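Long-range contacts in occlusion-derived virus envelope protein E66 (Autographa californica nucleopolyhedrovirus, PDB 3VSN), which cleaves non-sulfated chondroitin as a polysaccharide lyase of the viral envelope and is essential for oral infection of the insect host: residues M364-W369 with A552-N557; I389-L394 with R473-S478; G396-P401 with A435-L440. One frame throughout, in Å; residues are numbered along the deposited sequence.

Overall arrangement
All three contacts lie in the beta-rich part of the chain that follows the N-terminal alpha/alpha toroid, and they are nested along the sequence: contact 3 inside the loop closed by contact 2, and contact 2 inside that closed by contact 1. Contacts 1 and 2 have centres about 12 Å apart; Met364 packs on Ile389 and Ala552 on Val474. Contact 3 is centred about 14 Å from contact 2, joined to it by Gln392, whose amide probably hydrogen-bonds Asn438 and the carbonyl of Met437. Contact 3 comes nearest the catalytic site: the Ile400 side chain is about 9 Å from that of Glu350, important for activity, and about 11 Å from that of Arg300, the transition-state stabilizer.

Contact 1: residues M364-W369 with A552-N557; sequences MARRIW and ACYKLN
The phenol of Tyr554 reaches to the main chain of Arg366, its OH donating a hydrogen bond to Arg366 O over 3.1 Å that meets a lone pair of the oxygen, within the plane of the carbonyl. Tyr554 CG sits between the backbone N and carbonyl carbon (chi1 68°), which lifts the ring off its strand; the hydroxyl also lies against Arg366 CB, at 3.5 Å. Arg366 NE bonds Ser444 OG of strand 440-449, in the same sheet as Tyr554.

The tightly packed part is Ile368 against Leu556, which bury more than half of the contact's surface. Their side chains run antiparallel alongside each other, with Ile368 CD1 4.0 Å from Leu556 CB. The looser flank is Arg367: its CB points away, CD touches Leu556 CD1, and the side chain folds over the Trp369 indole and forms a salt bridge with Glu386. Strands 367-369 and 552-557 run nearly parallel (8°) but 7.9 Å apart, too far for backbone pairing: they belong to different antiparallel sheets and meet through side chains and one side-chain-to-backbone bond. The phenol gives Arg366 O a polar partner inside a buried interface, while Ile368 N, 4.0 Å from Leu556 CD1, has no partner in the model.

Contact 2: residues I389-L394 with R473-S478; sequences IILQSL and RVIVLS
Three backbone hydrogen bonds tie Ile389 and Leu391 to strand 473-475. Leu391 N donates to Arg473 O at 2.7 Å; Arg473 N returns a longer bond of 3.1 Å to Leu391 O, and Ile475 N gives a nearly straight one (175°) to Ile389 O. This is antiparallel beta pairing: Leu391 and Arg473 form a hydrogen-bonded pair, Ile390 and Val474 a non-hydrogen-bonded one, and the short strand 390-391 closes one edge of a four-stranded sheet. Beyond Ile475 the chain turns a corner, and Val476 and Leu477 both face Val536 in a classic beta bulge.

The polar end of Arg473 is held from outside the pair. Its NE makes a salt bridge with Glu537 on strand 533-540, while NH1 bonds Asn471 O just upstream; NH2 lies close to the like-charged Arg527, which Glu537 may help to offset. With CG set between backbone N and carbonyl carbon (chi1 41°), Arg473 CG comes 3.7 Å from Leu391 CB, and bends at chi2 and chi3 then carry the guanidinium to Leu394, Glu537 and Asn471.

Packing differs on the two faces. On one, Ile390 and Val474 project together as neighbours, CG1 of the isoleucine 4.0 Å from CG2 of the valine; Tyr457 and Ile460 of strand 452-461 cover them both. On the other, Ile475 CD1 nestles against the Leu391 isobutyl group, 3.8 Å from its CD1, and also touches Ile389 CB, with Leu535 packing on both Leu391 and Ile475. At the more exposed end Leu394 folds back over the arginine, where its CD2 rests off-centre on one face of the Arg473 guanidinium, 3.5 Å from NH1.

Contact 3: residues G396-P401 with A435-L440; sequences GIMRIP and AEMNNL
Met398 and Ile400 face Glu436 and Met437 across two irregular backbones, which approach to 6.5 Å between the CA atoms of Ile400 and Glu436. A water spans the gap, donating to Arg399 O at 2.7 Å and to Glu436 O at 2.6 Å; one molecule thus satisfies a carbonyl from each side.

Met437 CG is the meeting point of the side chains. Ile400 CD1 comes within 3.6 Å of it, the two side chains crossing at about a right angle, and Met398 CG touches it at 3.8 Å. Met398 starts out with CG opposite its backbone N (chi1 173°); the bend at chi2 (60°) brings SD to 4.0 Å from Met437 CA, and chi3 then places CE beside the same residue.

The 435-440 segment is the connection of a beta hairpin, linking strands 426-434 and 440-449 of the seven-stranded antiparallel sheet, with a type I' turn running from Met437 to Leu440 and closed by Leu440 N to Met437 O. The loop 396-401 packs beside this hairpin end, and helix 359-364 adjoins both: Ile400 touches Ala359, and Met437 touches Thr363. Glu436 meets Ile400 with its aliphatic part, CB lying 3.8 Å from Ile400 CG2; the chain then bends at chi2 (81°), and OE1 is hydrogen-bonded to Tyr348 OH.

Contact 1: residues M364-W369 with A552-N557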
ATOM      1  N   MET A 364      14.182   0.221   4.037  1.00 11.87           N
ATOM      2  CA  MET A 364      15.220   0.905   3.270  1.00 11.84           C
ATOM      3  C   MET A 364      14.930   1.101   1.782  1.00 11.82           C
ATOM      4  O   MET A 364      15.796   1.579   1.049  1.00 11.49           O
ATOM      5  CB  MET A 364      16.569   0.200   3.469  1.00 11.84           C
ATOM      6  CG  MET A 364      17.156   0.385   4.857  1.00 11.93           C
ATOM      7  SD  MET A 364      18.708  -0.503   5.086  1.00 12.27           S
ATOM      8  CE  MET A 364      18.110  -2.158   5.419  1.00 12.16           C
ATOM      9  N   ALA A 365      13.726   0.744   1.330  1.00 11.91           N
ATOM     10  CA  ALA A 365      13.347   1.013  -0.064  1.00 11.95           C
ATOM     11  C   ALA A 365      13.349   2.519  -0.311  1.00 11.96           C
ATOM     12  O   ALA A 365      12.638   3.267   0.363  1.00 11.94           O
ATOM     13  CB  ALA A 365      11.985   0.419  -0.395  1.00 12.00           C
ATOM     14  N   ARG A 366      14.178   2.949  -1.258  1.00 11.86           N
ATOM     15  CA  ARG A 366      14.270   4.348  -1.670  1.00 11.93           C
ATOM     16  C   ARG A 366      14.268   4.366  -3.190  1.00 11.98           C
ATOM     17  O   ARG A 366      15.320   4.425  -3.829  1.00 12.19           O
ATOM     18  CB  ARG A 366      15.548   5.001  -1.121  1.00 11.89           C
ATOM     19  CG  ARG A 366      15.725   4.909   0.390  1.00 11.85           C
ATOM     20  CD  ARG A 366      14.711   5.767   1.130  1.00 12.13           C
ATOM     21  NE  ARG A 366      15.013   5.853   2.558  1.00 12.32           N
ATOM     22  CZ  ARG A 366      14.520   5.032   3.483  1.00 12.37           C
ATOM     23  NH1 ARG A 366      13.696   4.044   3.143  1.00 12.27           N
ATOM     24  NH2 ARG A 366      14.859   5.196   4.754  1.00 12.44           N
ATOM     25  N   ARG A 367      13.070   4.292  -3.758  1.00 12.10           N
ATOM     26  CA  ARG A 367      12.902   3.988  -5.175  1.00 12.24           C
ATOM     27  C   ARG A 367      11.749   4.786  -5.781  1.00 12.22           C
ATOM     28  O   ARG A 367      10.749   5.077  -5.111  1.00 12.49           O
ATOM     29  CB  ARG A 367      12.676   2.473  -5.350  1.00 12.45           C
ATOM     30  CG  ARG A 367      12.270   2.011  -6.744  1.00 12.73           C
ATOM     31  CD  ARG A 367      13.401   2.068  -7.766  1.00 12.81           C
ATOM     32  NE  ARG A 367      12.883   1.779  -9.104  1.00 13.20           N
ATOM     33  CZ  ARG A 367      12.747   0.559  -9.621  1.00 13.44           C
ATOM     34  NH1 ARG A 367      13.114  -0.515  -8.928  1.00 13.39           N
ATOM     35  NH2 ARG A 367      12.246   0.410 -10.843  1.00 13.38           N
ATOM     36  N   ILE A 368      11.920   5.171  -7.039  1.00 11.98           N
ATOM     37  CA  ILE A 368      10.828   5.695  -7.839  1.00 11.81           C
ATOM     38  C   ILE A 368      10.550   4.687  -8.946  1.00 11.89           C
ATOM     39  O   ILE A 368      11.471   4.040  -9.458  1.00 11.74           O
ATOM     40  CB  ILE A 368      11.129   7.101  -8.413  1.00 11.77           C
ATOM     41  CG1 ILE A 368      12.339   7.078  -9.366  1.00 11.70           C
ATOM     42  CG2 ILE A 368      11.327   8.094  -7.276  1.00 11.64           C
ATOM     43  CD1 ILE A 368      12.695   8.428  -9.967  1.00 11.85           C
ATOM     44  N   TRP A 369       9.275   4.528  -9.277  1.00 11.86           N
ATOM     45  CA  TRP A 369       8.874   3.628 -10.338  1.00 12.15           C
ATOM     46  C   TRP A 369       8.245   4.422 -11.435  1.00 12.15           C
ATOM     47  O   TRP A 369       7.273   5.146 -11.211  1.00 11.91           O
ATOM     48  CB  TRP A 369       7.895   2.583  -9.818  1.00 12.38           C
ATOM     49  CG  TRP A 369       8.503   1.568  -8.879  1.00 12.70           C
ATOM     50  CD1 TRP A 369       9.109   0.361  -9.213  1.00 12.88           C
ATOM     51  CD2 TRP A 369       8.567   1.631  -7.411  1.00 12.81           C
ATOM     52  NE1 TRP A 369       9.535  -0.303  -8.087  1.00 12.92           N
ATOM     53  CE2 TRP A 369       9.238   0.397  -6.976  1.00 12.96           C
ATOM     54  CE3 TRP A 369       8.155   2.549  -6.450  1.00 12.92           C
ATOM     55  CZ2 TRP A 369       9.474   0.120  -5.635  1.00 12.89           C
ATOM     56  CZ3 TRP A 369       8.396   2.257  -5.102  1.00 13.06           C
ATOM     57  CH2 TRP A 369       9.043   1.072  -4.707  1.00 12.96           C
ATOM     58  N   ALA A 552      26.608   7.064   1.824  1.00 11.75           N
ATOM     59  CA  ALA A 552      26.366   6.789   0.414  1.00 11.66           C
ATOM     60  C   ALA A 552      25.358   7.798  -0.122  1.00 11.57           C
ATOM     61  O   ALA A 552      24.472   8.239   0.608  1.00 11.30           O
ATOM     62  CB  ALA A 552      25.856   5.368   0.225  1.00 11.65           C
ATOM     63  N   CYS A 553      25.490   8.166  -1.393  1.00 11.53           N
ATOM     64  CA  CYS A 553      24.634   9.204  -1.966  1.00 11.58           C
ATOM     65  C   CYS A 553      24.424   8.988  -3.456  1.00 11.54           C
ATOM     66  O   CYS A 553      25.386   8.849  -4.214  1.00 11.47           O
ATOM     67  CB  CYS A 553      25.232  10.595  -1.710  1.00 11.74           C
ATOM     68  SG  CYS A 553      24.097  11.962  -2.043  1.00 11.88           S
ATOM     69  N   TYR A 554      23.161   8.956  -3.869  1.00 11.38           N
ATOM     70  CA  TYR A 554      22.827   8.767  -5.271  1.00 11.51           C
ATOM     71  C   TYR A 554      21.515   9.471  -5.606  1.00 11.53           C
ATOM     72  O   TYR A 554      20.803   9.934  -4.715  1.00 11.46           O
ATOM     73  CB  TYR A 554      22.734   7.268  -5.605  1.00 11.28           C
ATOM     74  CG  TYR A 554      21.568   6.557  -4.946  1.00 11.26           C
ATOM     75  CD1 TYR A 554      20.336   6.450  -5.594  1.00 11.30           C
ATOM     76  CD2 TYR A 554      21.698   5.989  -3.677  1.00 11.34           C
ATOM     77  CE1 TYR A 554      19.263   5.801  -4.996  1.00 11.28           C
ATOM     78  CE2 TYR A 554      20.634   5.336  -3.071  1.00 11.40           C
ATOM     79  CZ  TYR A 554      19.420   5.244  -3.736  1.00 11.44           C
ATOM     80  OH  TYR A 554      18.355   4.600  -3.143  1.00 11.58           O
ATOM     81  N   LYS A 555      21.204   9.550  -6.895  1.00 11.86           N
ATOM     82  CA  LYS A 555      19.895  10.023  -7.320  1.00 12.24           C
ATOM     83  C   LYS A 555      19.349   9.136  -8.427  1.00 12.20           C
ATOM     84  O   LYS A 555      20.110   8.481  -9.151  1.00 12.03           O
ATOM     85  CB  LYS A 555      19.935  11.496  -7.751  1.00 12.74           C
ATOM     86  CG  LYS A 555      20.569  11.749  -9.103  1.00 13.44           C
ATOM     87  CD  LYS A 555      20.238  13.139  -9.633  1.00 13.63           C
ATOM     88  CE  LYS A 555      20.681  13.241 -11.082  1.00 14.06           C
ATOM     89  NZ  LYS A 555      20.775  14.640 -11.582  1.00 14.42           N
ATOM     90  N   LEU A 556      18.026   9.107  -8.529  1.00 12.12           N
ATOM     91  CA  LEU A 556      17.340   8.416  -9.606  1.00 12.32           C
ATOM     92  C   LEU A 556      16.553   9.450 -10.408  1.00 12.49           C
ATOM     93  O   LEU A 556      16.036  10.407  -9.832  1.00 11.98           O
ATOM     94  CB  LEU A 556      16.400   7.341  -9.044  1.00 12.22           C
ATOM     95  CG  LEU A 556      16.988   6.205  -8.186  1.00 12.32           C
ATOM     96  CD1 LEU A 556      15.876   5.304  -7.660  1.00 12.19           C
ATOM     97  CD2 LEU A 556      18.019   5.382  -8.950  1.00 12.03           C
ATOM     98  N   ASN A 557      16.496   9.264 -11.726  1.00 12.97           N
ATOM     99  CA  ASN A 557      15.681  10.083 -12.625  1.00 13.84           C
ATOM    100  C   ASN A 557      14.752   9.204 -13.413  1.00 13.62           C
ATOM    101  O   ASN A 557      15.111   8.071 -13.742  1.00 13.59           O
ATOM    102  CB  ASN A 557      16.548  10.776 -13.680  1.00 15.23           C
ATOM    103  CG  ASN A 557      17.344  11.918 -13.125  1.00 16.56           C
ATOM    104  OD1 ASN A 557      16.809  12.794 -12.449  1.00 18.04           O
ATOM    105  ND2 ASN A 557      18.628  11.933 -13.432  1.00 17.00           N
TER

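Contact 2: residues I389-L394 with R473-S478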
ATOM      1  N   ILE A 389      18.384  -0.150  -0.317  1.00 10.52           N
ATOM      2  CA  ILE A 389      18.683  -1.195   0.674  1.00 10.74           C
ATOM      3  C   ILE A 389      20.182  -1.266   0.995  1.00 10.97           C
ATOM      4  O   ILE A 389      21.026  -1.298   0.093  1.00 10.83           O
ATOM      5  CB  ILE A 389      18.131  -2.586   0.257  1.00 10.80           C
ATOM      6  CG1 ILE A 389      16.590  -2.556   0.228  1.00 10.78           C
ATOM      7  CG2 ILE A 389      18.633  -3.676   1.204  1.00 10.67           C
ATOM      8  CD1 ILE A 389      15.918  -3.879  -0.106  1.00 11.08           C
ATOM      9  N   ILE A 390      20.502  -1.249   2.287  1.00 11.40           N
ATOM     10  CA  ILE A 390      21.876  -1.423   2.746  1.00 11.81           C
ATOM     11  C   ILE A 390      22.086  -2.911   3.025  1.00 12.25           C
ATOM     12  O   ILE A 390      21.369  -3.502   3.841  1.00 12.18           O
ATOM     13  CB  ILE A 390      22.188  -0.595   4.015  1.00 11.81           C
ATOM     14  CG1 ILE A 390      21.921   0.901   3.778  1.00 11.76           C
ATOM     15  CG2 ILE A 390      23.638  -0.807   4.453  1.00 11.76           C
ATOM     16  CD1 ILE A 390      21.899   1.736   5.043  1.00 11.66           C
ATOM     17  N   LEU A 391      23.055  -3.507   2.334  1.00 12.89           N
ATOM     18  CA  LEU A 391      23.372  -4.929   2.484  1.00 13.65           C
ATOM     19  C   LEU A 391      24.557  -5.119   3.419  1.00 14.43           C
ATOM     20  O   LEU A 391      25.525  -4.355   3.364  1.00 14.27           O
ATOM     21  CB  LEU A 391      23.692  -5.567   1.129  1.00 13.62           C
ATOM     22  CG  LEU A 391      22.637  -5.531   0.019  1.00 13.41           C
ATOM     23  CD1 LEU A 391      23.194  -6.179  -1.237  1.00 13.50           C
ATOM     24  CD2 LEU A 391      21.345  -6.210   0.453  1.00 13.37           C
ATOM     25  N   GLN A 392      24.475  -6.148   4.260  1.00 15.16           N
ATOM     26  CA  GLN A 392      25.510  -6.421   5.259  1.00 16.06           C
ATOM     27  C   GLN A 392      26.323  -7.664   4.908  1.00 16.96           C
ATOM     28  O   GLN A 392      27.292  -7.995   5.590  1.00 17.32           O
ATOM     29  CB  GLN A 392      24.888  -6.576   6.648  1.00 16.14           C
ATOM     30  CG  GLN A 392      24.275  -5.303   7.206  1.00 16.06           C
ATOM     31  CD  GLN A 392      23.784  -5.474   8.632  1.00 16.27           C
ATOM     32  OE1 GLN A 392      24.501  -5.994   9.490  1.00 16.44           O
ATOM     33  NE2 GLN A 392      22.560  -5.029   8.894  1.00 15.90           N
ATOM     34  N   SER A 393      25.917  -8.342   3.842  1.00 17.75           N
ATOM     35  CA  SER A 393      26.634  -9.506   3.324  1.00 18.53           C
ATOM     36  C   SER A 393      26.551  -9.501   1.797  1.00 18.90           C
ATOM     37  O   SER A 393      25.778  -8.732   1.210  1.00 18.75           O
ATOM     38  CB  SER A 393      26.036 -10.796   3.893  1.00 18.55           C
ATOM     39  OG  SER A 393      24.676 -10.932   3.517  1.00 19.40           O
ATOM     40  N   LEU A 394      27.340 -10.356   1.156  1.00 19.16           N
ATOM     41  CA  LEU A 394      27.330 -10.445  -0.303  1.00 19.62           C
ATOM     42  C   LEU A 394      26.002 -10.971  -0.869  1.00 19.74           C
ATOM     43  O   LEU A 394      25.485 -10.427  -1.849  1.00 19.79           O
ATOM     44  CB  LEU A 394      28.529 -11.256  -0.814  1.00 19.69           C
ATOM     45  CG  LEU A 394      29.918 -10.639  -0.583  1.00 19.93           C
ATOM     46  CD1 LEU A 394      31.008 -11.596  -1.041  1.00 19.99           C
ATOM     47  CD2 LEU A 394      30.065  -9.292  -1.286  1.00 19.96           C
ATOM     48  N   ARG A 473      27.216  -2.560   1.546  1.00 14.83           N
ATOM     49  CA  ARG A 473      26.948  -1.851   0.296  1.00 14.85           C
ATOM     50  C   ARG A 473      25.548  -1.276   0.287  1.00 14.36           C
ATOM     51  O   ARG A 473      24.630  -1.832   0.895  1.00 14.13           O
ATOM     52  CB  ARG A 473      27.138  -2.754  -0.927  1.00 15.81           C
ATOM     53  CG  ARG A 473      26.601  -4.168  -0.759  1.00 16.73           C
ATOM     54  CD  ARG A 473      27.732  -5.130  -0.450  1.00 17.52           C
ATOM     55  NE  ARG A 473      28.618  -5.250  -1.600  1.00 18.75           N
ATOM     56  CZ  ARG A 473      29.895  -5.619  -1.548  1.00 18.84           C
ATOM     57  NH1 ARG A 473      30.474  -5.910  -0.391  1.00 19.39           N
ATOM     58  NH2 ARG A 473      30.593  -5.691  -2.670  1.00 18.71           N
ATOM     59  N   VAL A 474      25.400  -0.150  -0.401  1.00 13.60           N
ATOM     60  CA  VAL A 474      24.105   0.486  -0.553  1.00 12.89           C
ATOM     61  C   VAL A 474      23.683   0.295  -1.999  1.00 12.58           C
ATOM     62  O   VAL A 474      24.404   0.686  -2.922  1.00 12.26           O
ATOM     63  CB  VAL A 474      24.160   1.983  -0.197  1.00 12.81           C
ATOM     64  CG1 VAL A 474      22.788   2.624  -0.359  1.00 12.75           C
ATOM     65  CG2 VAL A 474      24.673   2.170   1.227  1.00 12.65           C
ATOM     66  N   ILE A 475      22.520  -0.317  -2.191  1.00 12.16           N
ATOM     67  CA  ILE A 475      22.015  -0.582  -3.535  1.00 12.20           C
ATOM     68  C   ILE A 475      21.513   0.715  -4.165  1.00 12.14           C
ATOM     69  O   ILE A 475      20.698   1.432  -3.574  1.00 11.82           O
ATOM     70  CB  ILE A 475      20.908  -1.660  -3.524  1.00 12.01           C
ATOM     71  CG1 ILE A 475      21.470  -2.972  -2.960  1.00 12.07           C
ATOM     72  CG2 ILE A 475      20.326  -1.871  -4.921  1.00 12.09           C
ATOM     73  CD1 ILE A 475      20.437  -4.062  -2.763  1.00 11.98           C
ATOM     74  N   VAL A 476      22.022   1.011  -5.359  1.00 12.43           N
ATOM     75  CA  VAL A 476      21.587   2.176  -6.130  1.00 12.65           C
ATOM     76  C   VAL A 476      20.530   1.761  -7.165  1.00 13.07           C
ATOM     77  O   VAL A 476      19.493   2.413  -7.301  1.00 13.08           O
ATOM     78  CB  VAL A 476      22.794   2.882  -6.796  1.00 12.69           C
ATOM     79  CG1 VAL A 476      22.341   4.019  -7.703  1.00 12.63           C
ATOM     80  CG2 VAL A 476      23.751   3.408  -5.731  1.00 12.58           C
ATOM     81  N   LEU A 477      20.805   0.679  -7.890  1.00 13.57           N
ATOM     82  CA  LEU A 477      19.874   0.117  -8.870  1.00 14.23           C
ATOM     83  C   LEU A 477      19.922  -1.393  -8.788  1.00 14.69           C
ATOM     84  O   LEU A 477      20.995  -1.973  -8.598  1.00 14.61           O
ATOM     85  CB  LEU A 477      20.239   0.535 -10.300  1.00 14.55           C
ATOM     86  CG  LEU A 477      19.382   1.492 -11.148  1.00 14.96           C
ATOM     87  CD1 LEU A 477      19.699   1.280 -12.624  1.00 14.75           C
ATOM     88  CD2 LEU A 477      17.881   1.369 -10.909  1.00 15.06           C
ATOM     89  N   SER A 478      18.764  -2.026  -8.944  1.00 15.18           N
ATOM     90  CA  SER A 478      18.664  -3.480  -8.913  1.00 15.86           C
ATOM     91  C   SER A 478      17.783  -3.967 -10.055  1.00 16.08           C
ATOM     92  O   SER A 478      16.858  -3.269 -10.472  1.00 15.98           O
ATOM     93  CB  SER A 478      18.089  -3.947  -7.575  1.00 16.23           C
ATOM     94  OG  SER A 478      16.831  -3.342  -7.331  1.00 17.14           O
TER

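Contact 3: residues G396-P401 with A435-L440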
ATOM      1  N   GLY A 396      23.128 -10.829   0.627  1.00 19.30           N
ATOM      2  CA  GLY A 396      22.110  -9.850   1.008  1.00 18.95           C
ATOM      3  C   GLY A 396      20.922 -10.356   1.804  1.00 18.88           C
ATOM      4  O   GLY A 396      19.955  -9.623   1.995  1.00 18.62           O
ATOM      5  N   ILE A 397      20.983 -11.601   2.273  1.00 18.86           N
ATOM      6  CA  ILE A 397      19.869 -12.186   3.026  1.00 18.74           C
ATOM      7  C   ILE A 397      19.919 -11.773   4.497  1.00 18.71           C
ATOM      8  O   ILE A 397      20.890 -12.046   5.196  1.00 18.64           O
ATOM      9  CB  ILE A 397      19.807 -13.727   2.866  1.00 18.97           C
ATOM     10  CG1 ILE A 397      19.466 -14.092   1.415  1.00 19.09           C
ATOM     11  CG2 ILE A 397      18.784 -14.334   3.825  1.00 18.98           C
ATOM     12  CD1 ILE A 397      19.854 -15.503   1.007  1.00 19.56           C
ATOM     13  N   MET A 398      18.868 -11.098   4.949  1.00 18.70           N
ATOM     14  CA  MET A 398      18.749 -10.680   6.339  1.00 19.18           C
ATOM     15  C   MET A 398      17.450 -11.237   6.907  1.00 19.63           C
ATOM     16  O   MET A 398      16.365 -10.843   6.479  1.00 19.17           O
ATOM     17  CB  MET A 398      18.793  -9.146   6.443  1.00 19.56           C
ATOM     18  CG  MET A 398      18.503  -8.579   7.831  1.00 20.02           C
ATOM     19  SD  MET A 398      19.631  -9.112   9.140  1.00 20.89           S
ATOM     20  CE  MET A 398      21.129  -8.223   8.714  1.00 20.81           C
ATOM     21  N   ARG A 399      17.572 -12.160   7.860  1.00 20.03           N
ATOM     22  CA  ARG A 399      16.418 -12.865   8.423  1.00 20.68           C
ATOM     23  C   ARG A 399      16.062 -12.353   9.807  1.00 20.42           C
ATOM     24  O   ARG A 399      16.941 -12.182  10.651  1.00 20.22           O
ATOM     25  CB  ARG A 399      16.693 -14.368   8.522  1.00 22.12           C
ATOM     26  CG  ARG A 399      16.989 -15.048   7.200  1.00 23.45           C
ATOM     27  CD  ARG A 399      16.879 -16.562   7.317  1.00 25.04           C
ATOM     28  NE  ARG A 399      17.130 -17.197   6.024  1.00 26.57           N
ATOM     29  CZ  ARG A 399      16.190 -17.466   5.122  1.00 27.28           C
ATOM     30  NH1 ARG A 399      14.916 -17.180   5.367  1.00 27.81           N
ATOM     31  NH2 ARG A 399      16.528 -18.037   3.972  1.00 27.99           N
ATOM     32  N   ILE A 400      14.773 -12.109  10.033  1.00 20.07           N
ATOM     33  CA  ILE A 400      14.258 -11.800  11.372  1.00 20.13           C
ATOM     34  C   ILE A 400      13.087 -12.746  11.664  1.00 21.07           C
ATOM     35  O   ILE A 400      11.924 -12.382  11.469  1.00 20.62           O
ATOM     36  CB  ILE A 400      13.825 -10.318  11.527  1.00 19.57           C
ATOM     37  CG1 ILE A 400      14.937  -9.363  11.076  1.00 18.88           C
ATOM     38  CG2 ILE A 400      13.414 -10.026  12.969  1.00 19.16           C
ATOM     39  CD1 ILE A 400      14.559  -7.899  11.159  1.00 18.76           C
ATOM     40  N   PRO A 401      13.397 -13.975  12.129  1.00 22.08           N
ATOM     41  CA  PRO A 401      12.380 -15.016  12.302  1.00 22.78           C
ATOM     42  C   PRO A 401      11.312 -14.644  13.317  1.00 23.69           C
ATOM     43  O   PRO A 401      11.587 -13.916  14.272  1.00 23.84           O
ATOM     44  CB  PRO A 401      13.184 -16.221  12.820  1.00 22.76           C
ATOM     45  CG  PRO A 401      14.605 -15.929  12.467  1.00 22.98           C
ATOM     46  CD  PRO A 401      14.726 -14.437  12.570  1.00 22.41           C
ATOM     47  N   ALA A 435      17.703  -3.296  16.272  1.00 14.44           N
ATOM     48  CA  ALA A 435      18.403  -4.327  17.046  1.00 14.86           C
ATOM     49  C   ALA A 435      18.495  -5.663  16.302  1.00 15.32           C
ATOM     50  O   ALA A 435      19.541  -6.311  16.315  1.00 15.39           O
ATOM     51  CB  ALA A 435      17.750  -4.518  18.411  1.00 14.77           C
ATOM     52  N   GLU A 436      17.409  -6.048  15.633  1.00 15.58           N
ATOM     53  CA  GLU A 436      17.316  -7.358  14.977  1.00 15.85           C
ATOM     54  C   GLU A 436      18.047  -7.438  13.634  1.00 15.86           C
ATOM     55  O   GLU A 436      18.188  -8.520  13.064  1.00 15.83           O
ATOM     56  CB  GLU A 436      15.847  -7.776  14.811  1.00 16.48           C
ATOM     57  CG  GLU A 436      15.074  -7.947  16.115  1.00 16.88           C
ATOM     58  CD  GLU A 436      14.573  -6.636  16.710  1.00 17.41           C
ATOM     59  OE1 GLU A 436      14.666  -5.577  16.050  1.00 17.30           O
ATOM     60  OE2 GLU A 436      14.079  -6.663  17.853  1.00 18.20           O
ATOM     61  N   MET A 437      18.502  -6.297  13.123  1.00 15.67           N
ATOM     62  CA  MET A 437      19.323  -6.282  11.912  1.00 15.65           C
ATOM     63  C   MET A 437      20.766  -5.924  12.248  1.00 15.49           C
ATOM     64  O   MET A 437      21.373  -5.063  11.601  1.00 15.01           O
ATOM     65  CB  MET A 437      18.737  -5.342  10.847  1.00 15.88           C
ATOM     66  CG  MET A 437      17.435  -5.856  10.241  1.00 16.36           C
ATOM     67  SD  MET A 437      16.907  -5.030   8.722  1.00 17.08           S
ATOM     68  CE  MET A 437      16.459  -3.415   9.347  1.00 16.35           C
ATOM     69  N   ASN A 438      21.306  -6.596  13.269  1.00 15.29           N
ATOM     70  CA  ASN A 438      22.704  -6.432  13.670  1.00 15.37           C
ATOM     71  C   ASN A 438      23.018  -5.008  14.162  1.00 15.04           C
ATOM     72  O   ASN A 438      24.116  -4.484  13.933  1.00 14.92           O
ATOM     73  CB  ASN A 438      23.616  -6.845  12.502  1.00 15.78           C
ATOM     74  CG  ASN A 438      25.076  -6.919  12.887  1.00 16.18           C
ATOM     75  OD1 ASN A 438      25.417  -7.321  13.995  1.00 16.75           O
ATOM     76  ND2 ASN A 438      25.950  -6.532  11.961  1.00 16.16           N
ATOM     77  N   ASN A 439      22.048  -4.392  14.841  1.00 14.77           N
ATOM     78  CA  ASN A 439      22.153  -3.000  15.311  1.00 14.73           C
ATOM     79  C   ASN A 439      22.408  -1.980  14.197  1.00 14.32           C
ATOM     80  O   ASN A 439      23.024  -0.934  14.433  1.00 14.14           O
ATOM     81  CB  ASN A 439      23.195  -2.851  16.438  1.00 15.49           C
ATOM     82  CG  ASN A 439      22.627  -3.155  17.817  1.00 16.43           C
ATOM     83  OD1 ASN A 439      23.368  -3.505  18.737  1.00 17.60           O
ATOM     84  ND2 ASN A 439      21.318  -3.008  17.973  1.00 16.19           N
ATOM     85  N   LEU A 440      21.939  -2.290  12.987  1.00 13.78           N
ATOM     86  CA  LEU A 440      21.987  -1.339  11.876  1.00 13.48           C
ATOM     87  C   LEU A 440      21.355  -0.021  12.285  1.00 13.30           C
ATOM     88  O   LEU A 440      20.244   0.011  12.822  1.00 13.63           O
ATOM     89  CB  LEU A 440      21.273  -1.889  10.634  1.00 13.53           C
ATOM     90  CG  LEU A 440      21.126  -0.936   9.436  1.00 13.58           C
ATOM     91  CD1 LEU A 440      22.457  -0.707   8.726  1.00 13.68           C
ATOM     92  CD2 LEU A 440      20.080  -1.469   8.471  1.00 13.58           C
TER
HETATM   93  O   HOH W   1      18.729 -10.906  12.270  1.00 15.51           O